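Local atomic coordinates of peroxisomal fatty acid beta-oxidation multifunctional protein MFP2 (Arabidopsis thaliana, PDB entry 2WTB), a protein that carries out hydration of long-chain enoyl-CoA and oxidation of 3-hydroxyacyl-CoA in peroxisomal fatty acid beta-oxidation during seed germination. Residues 232-237 against 250-255; 300-305 against 471-476. All blocks are in the same frame, centred on the assembly; numbering follows the deposited sequence.

Interaction 1: residues 232-237 against 250-255; sequences TFAKAQ and MCLDAI
The antiparallel hairpin of helices 224-241 and 247-260 meets here through K235 and A234 on one arm and L252 and D253 on the other. The short segments run at 175°, their axes 10.4 Å apart, with the CA atoms of K235 and L252 the closest pair across them. L252 reaches across with CD1, which lies 3.7 Å from K235 CG and 4.2 Å from A234 CB. The aliphatic part of K235 runs antiparallel alongside the leucine side chain and flanks it. Beyond CG the lysine is nearly extended until its last torsion (chi4 -66°), whose bend delivers NZ to D253 OD1 at 2.8 Å. This salt bridge uses the anti side of OD1, with NZ 30° out of the carboxylate plane and the two side chains roughly perpendicular. With an alanine here in place of K235 the ammonium group and most of the aliphatic chain are gone, which would probably leave D253 without this mate and uncover one flank of L252. D253 also borders K269 of helix 263-277. The whole is a helical hairpin with L252 on its buried side, packed on L164 of helix 160-169, and the K235-D253 ion pair at its more exposed margin.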
loop_
_atom_site.group_PDB
_atom_site.type_symbol
_atom_site.label_atom_id
_atom_site.label_comp_id
_atom_site.label_asym_id
_atom_site.label_seq_id
_atom_site.Cartn_x
_atom_site.Cartn_y
_atom_site.Cartn_z
ATOM N N THR A 232 -1.089 -16.276 23.899
ATOM C CA THR A 232 -2.503 -16.576 23.739
ATOM C C THR A 232 -3.268 -15.309 23.373
ATOM O O THR A 232 -3.993 -15.275 22.378
ATOM C CB THR A 232 -3.094 -17.200 25.018
ATOM O OG1 THR A 232 -2.759 -18.592 25.068
ATOM C CG2 THR A 232 -4.607 -17.048 25.040
ATOM N N PHE A 233 -3.093 -14.265 24.176
ATOM C CA PHE A 233 -3.758 -12.992 23.931
ATOM C C PHE A 233 -3.562 -12.539 22.486
ATOM O O PHE A 233 -4.535 -12.289 21.772
ATOM C CB PHE A 233 -3.237 -11.925 24.897
ATOM C CG PHE A 233 -3.852 -10.569 24.693
ATOM C CD1 PHE A 233 -4.978 -10.191 25.402
ATOM C CD2 PHE A 233 -3.300 -9.670 23.795
ATOM C CE1 PHE A 233 -5.545 -8.944 25.219
ATOM C CE2 PHE A 233 -3.862 -8.421 23.608
ATOM C CZ PHE A 233 -4.986 -8.059 24.321
ATOM N N ALA A 234 -2.303 -12.439 22.066
ATOM C CA ALA A 234 -1.965 -12.025 20.706
ATOM C C ALA A 234 -2.742 -12.821 19.663
ATOM O O ALA A 234 -3.437 -12.246 18.829
ATOM C CB ALA A 234 -0.469 -12.162 20.468
ATOM N N LYS A 235 -2.616 -14.143 19.717
ATOM C CA LYS A 235 -3.341 -15.023 18.809
ATOM C C LYS A 235 -4.813 -14.638 18.754
ATOM O O LYS A 235 -5.402 -14.532 17.677
ATOM C CB LYS A 235 -3.223 -16.479 19.263
ATOM C CG LYS A 235 -1.821 -17.055 19.214
ATOM C CD LYS A 235 -1.777 -18.415 19.896
ATOM C CE LYS A 235 -0.434 -19.096 19.705
ATOM N NZ LYS A 235 -0.196 -19.453 18.280
ATOM N N ALA A 236 -5.397 -14.427 19.929
ATOM C CA ALA A 236 -6.818 -14.123 20.045
ATOM C C ALA A 236 -7.211 -12.862 19.283
ATOM O O ALA A 236 -8.160 -12.877 18.500
ATOM C CB ALA A 236 -7.214 -14.005 21.511
ATOM N N GLN A 237 -6.482 -11.773 19.508
ATOM C CA GLN A 237 -6.834 -10.496 18.896
ATOM C C GLN A 237 -6.395 -10.409 17.435
ATOM O O GLN A 237 -6.828 -9.518 16.704
ATOM C CB GLN A 237 -6.262 -9.327 19.699
ATOM C CG GLN A 237 -4.795 -9.048 19.444
ATOM C CD GLN A 237 -4.374 -7.686 19.956
ATOM O OE1 GLN A 237 -5.141 -7.003 20.636
ATOM N NE2 GLN A 237 -3.152 -7.281 19.630
ATOM N N MET A 250 0.470 -18.474 12.320
ATOM C CA MET A 250 1.512 -19.443 12.013
ATOM C C MET A 250 2.866 -18.937 12.494
ATOM O O MET A 250 3.745 -19.723 12.847
ATOM C CB MET A 250 1.562 -19.721 10.511
ATOM C CG MET A 250 0.290 -20.328 9.942
ATOM S SD MET A 250 0.384 -20.586 8.157
ATOM C CE MET A 250 -1.186 -21.395 7.849
ATOM N N CYS A 251 3.023 -17.617 12.507
ATOM C CA CYS A 251 4.260 -16.998 12.965
ATOM C C CYS A 251 4.326 -17.005 14.487
ATOM O O CYS A 251 5.398 -17.163 15.071
ATOM C CB CYS A 251 4.371 -15.563 12.441
ATOM S SG CYS A 251 5.806 -14.654 13.061
ATOM N N LEU A 252 3.172 -16.827 15.124
ATOM C CA LEU A 252 3.097 -16.854 16.578
ATOM C C LEU A 252 3.417 -18.249 17.100
ATOM O O LEU A 252 3.978 -18.401 18.185
ATOM C CB LEU A 252 1.716 -16.408 17.056
ATOM C CG LEU A 252 1.395 -14.927 16.848
ATOM C CD1 LEU A 252 -0.084 -14.656 17.079
ATOM C CD2 LEU A 252 2.256 -14.059 17.754
ATOM N N ASP A 253 3.059 -19.262 16.319
ATOM C CA ASP A 253 3.393 -20.640 16.652
ATOM C C ASP A 253 4.899 -20.806 16.827
ATOM O O ASP A 253 5.363 -21.295 17.856
ATOM C CB ASP A 253 2.895 -21.595 15.567
ATOM C CG ASP A 253 1.396 -21.792 15.609
ATOM O OD1 ASP A 253 0.784 -21.468 16.647
ATOM O OD2 ASP A 253 0.831 -22.275 14.603
ATOM N N ALA A 254 5.654 -20.400 15.811
ATOM C CA ALA A 254 7.105 -20.517 15.843
ATOM C C ALA A 254 7.688 -19.810 17.060
ATOM O O ALA A 254 8.694 -20.248 17.620
ATOM C CB ALA A 254 7.712 -19.956 14.563
ATOM N N ILE A 255 7.052 -18.716 17.465
ATOM C CA ILE A 255 7.529 -17.937 18.602
ATOM C C ILE A 255 7.321 -18.700 19.906
ATOM O O ILE A 255 8.228 -18.791 20.735
ATOM C CB ILE A 255 6.840 -16.554 18.678
ATOM C CG1 ILE A 255 7.115 -15.749 17.405
ATOM C CG2 ILE A 255 7.317 -15.783 19.898
ATOM C CD1 ILE A 255 6.588 -14.329 17.444
#

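Interaction 2: residues 300-305 against 471-476; sequences PGVTDR and QVIVDL
Q471 NE2 reaches two acceptors, the carboxylate oxygen D475 OD1 one turn further along its own helix, at 2.9 Å, and the backbone O of V308 in the loop that also contains 300-305. The bond to D475 is bent, 131° at the hydrogen, and the amide comes in from above the carboxylate plane, although the oxygen lies close to the plane of the amide. The other oxygen of D475, OD2, forms a salt bridge with NE of R310, again from that loop. This buried carboxylate therefore has a partner on each oxygen, and the positive charge of R310 would be expected to favour its ionised form.

Between 300-305 and 471-476 themselves the contact is apolar. V302 points at the helix, and its CG1, anti to the backbone N (chi1 165°), meets I473 CG2 at 3.7 Å. The two side chains meet nearly perpendicular, and R464 of strand 459-464 touches both. Helix 470-482 is the connection of a beta-alpha-beta crossover between the parallel neighbours 459-464 and 486-491 at one edge of the Rossmann-type dehydrogenase sheet, and the loop leading to strand 315-318 is laid against it. V474 turns its CG2 to the backbone, 3.7 Å from V302 O, and the same methyl lies 4.2 Å from T303 CG2 at the margin of the contact. T303 sends its hydroxyl back within the loop, where OG1 bonds to V299 N.

The turn carrying V302 is pinned from behind by D304: G301 N donates an almost straight bond (174°) to D304 OD2 at 3.1 Å, on the syn side of that oxygen but tilted out of the carboxylate plane, and a weak, bent one to D304 OD1.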
loop_
_atom_site.group_PDB
_atom_site.type_symbol
_atom_site.label_atom_id
_atom_site.label_comp_id
_atom_site.label_asym_id
_atom_site.label_seq_id
_atom_site.Cartn_x
_atom_site.Cartn_y
_atom_site.Cartn_z
ATOM N N PRO A 300 3.719 1.982 -21.010
ATOM C CA PRO A 300 4.343 1.851 -22.332
ATOM C C PRO A 300 3.916 2.965 -23.278
ATOM O O PRO A 300 2.750 3.367 -23.270
ATOM C CB PRO A 300 3.814 0.507 -22.837
ATOM C CG PRO A 300 3.474 -0.249 -21.608
ATOM C CD PRO A 300 2.979 0.769 -20.628
ATOM N N GLY A 301 4.857 3.452 -24.083
ATOM C CA GLY A 301 4.587 4.530 -25.017
ATOM C C GLY A 301 4.527 5.892 -24.351
ATOM O O GLY A 301 4.188 6.888 -24.988
ATOM N N VAL A 302 4.854 5.936 -23.064
ATOM C CA VAL A 302 4.856 7.186 -22.314
ATOM C C VAL A 302 6.101 7.306 -21.441
ATOM O O VAL A 302 6.771 8.339 -21.441
ATOM C CB VAL A 302 3.602 7.317 -21.425
ATOM C CG1 VAL A 302 3.787 8.417 -20.387
ATOM C CG2 VAL A 302 2.373 7.582 -22.276
ATOM N N THR A 303 6.409 6.244 -20.700
ATOM C CA THR A 303 7.529 6.272 -19.763
ATOM C C THR A 303 8.751 5.503 -20.263
ATOM O O THR A 303 9.724 5.328 -19.529
ATOM C CB THR A 303 7.129 5.731 -18.379
ATOM O OG1 THR A 303 6.727 4.359 -18.494
ATOM C CG2 THR A 303 5.993 6.554 -17.797
ATOM N N ASP A 304 8.699 5.048 -21.510
ATOM C CA ASP A 304 9.822 4.335 -22.108
ATOM C C ASP A 304 10.523 5.164 -23.186
ATOM O O ASP A 304 11.346 4.641 -23.933
ATOM C CB ASP A 304 9.353 3.003 -22.697
ATOM C CG ASP A 304 8.129 3.156 -23.587
ATOM O OD1 ASP A 304 7.651 4.300 -23.751
ATOM O OD2 ASP A 304 7.639 2.134 -24.119
ATOM N N ARG A 305 10.198 6.455 -23.254
ATOM C CA ARG A 305 10.678 7.326 -24.328
ATOM C C ARG A 305 12.002 8.019 -24.011
ATOM O O ARG A 305 12.629 8.613 -24.891
ATOM C CB ARG A 305 9.631 8.391 -24.660
ATOM C CG ARG A 305 8.433 7.893 -25.443
ATOM C CD ARG A 305 7.618 9.068 -25.956
ATOM N NE ARG A 305 6.358 8.650 -26.559
ATOM C CZ ARG A 305 5.399 9.491 -26.929
ATOM N NH1 ARG A 305 5.562 10.797 -26.759
ATOM N NH2 ARG A 305 4.278 9.029 -27.468
ATOM N N GLN A 471 5.176 13.968 -21.776
ATOM C CA GLN A 471 6.018 14.708 -20.841
ATOM C C GLN A 471 5.229 15.242 -19.648
ATOM O O GLN A 471 5.755 15.329 -18.541
ATOM C CB GLN A 471 6.745 15.852 -21.551
ATOM C CG GLN A 471 7.523 16.769 -20.618
ATOM C CD GLN A 471 8.730 16.094 -20.002
ATOM O OE1 GLN A 471 9.570 15.526 -20.704
ATOM N NE2 GLN A 471 8.830 16.160 -18.680
ATOM N N VAL A 472 3.970 15.601 -19.877
ATOM C CA VAL A 472 3.111 16.065 -18.793
ATOM C C VAL A 472 2.756 14.907 -17.859
ATOM O O VAL A 472 2.720 15.065 -16.637
ATOM C CB VAL A 472 1.825 16.733 -19.321
ATOM C CG1 VAL A 472 0.859 17.021 -18.178
ATOM C CG2 VAL A 472 2.163 18.016 -20.059
ATOM N N ILE A 473 2.502 13.741 -18.443
ATOM C CA ILE A 473 2.195 12.548 -17.663
ATOM C C ILE A 473 3.395 12.135 -16.818
ATOM O O ILE A 473 3.259 11.846 -15.631
ATOM C CB ILE A 473 1.774 11.381 -18.570
ATOM C CG1 ILE A 473 0.411 11.669 -19.202
ATOM C CG2 ILE A 473 1.731 10.087 -17.783
ATOM C CD1 ILE A 473 0.003 10.668 -20.256
ATOM N N VAL A 474 4.571 12.112 -17.437
ATOM C CA VAL A 474 5.804 11.806 -16.725
ATOM C C VAL A 474 6.019 12.789 -15.577
ATOM O O VAL A 474 6.513 12.415 -14.513
ATOM C CB VAL A 474 7.020 11.829 -17.676
ATOM C CG1 VAL A 474 8.316 12.037 -16.901
ATOM C CG2 VAL A 474 7.070 10.552 -18.505
ATOM N N ASP A 475 5.638 14.043 -15.795
ATOM C CA ASP A 475 5.750 15.064 -14.759
ATOM C C ASP A 475 4.838 14.749 -13.581
ATOM O O ASP A 475 5.287 14.649 -12.441
ATOM C CB ASP A 475 5.408 16.443 -15.325
ATOM C CG ASP A 475 6.499 16.995 -16.222
ATOM O OD1 ASP A 475 7.657 16.541 -16.103
ATOM O OD2 ASP A 475 6.201 17.884 -17.045
ATOM N N LEU A 476 3.553 14.591 -13.871
ATOM C CA LEU A 476 2.549 14.325 -12.849
ATOM C C LEU A 476 2.827 13.001 -12.148
ATOM O O LEU A 476 2.728 12.897 -10.927
ATOM C CB LEU A 476 1.159 14.308 -13.487
ATOM C CG LEU A 476 -0.002 14.727 -12.594
ATOM C CD1 LEU A 476 0.476 15.710 -11.548
ATOM C CD2 LEU A 476 -1.108 15.327 -13.436
#

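How the interactions relate
Both segments of interaction 1 precede those of interaction 2 in the chain, and the two contacts lie on opposite sides of the chain's centre, with centres 46 Å apart and nearest atoms about 36 Å apart. They share no helix, strand or sheet. Residues 232-237 and 250-255 belong to neighbouring helices, of which 247-260 packs on helix 160-169 of the N-terminal hydratase/isomerase region. Helices 263-277 and 281-294 then lead to the loop of 300-305, which interaction 2 joins to helix 470-482, 166 residues on, beside the eight-stranded dehydrogenase sheet. Interaction 1 thus probably sits with the hydratase/isomerase part, whereas interaction 2 lays the connecting loop against the dehydrogenase part; both lie away from the predicted active-site glutamates.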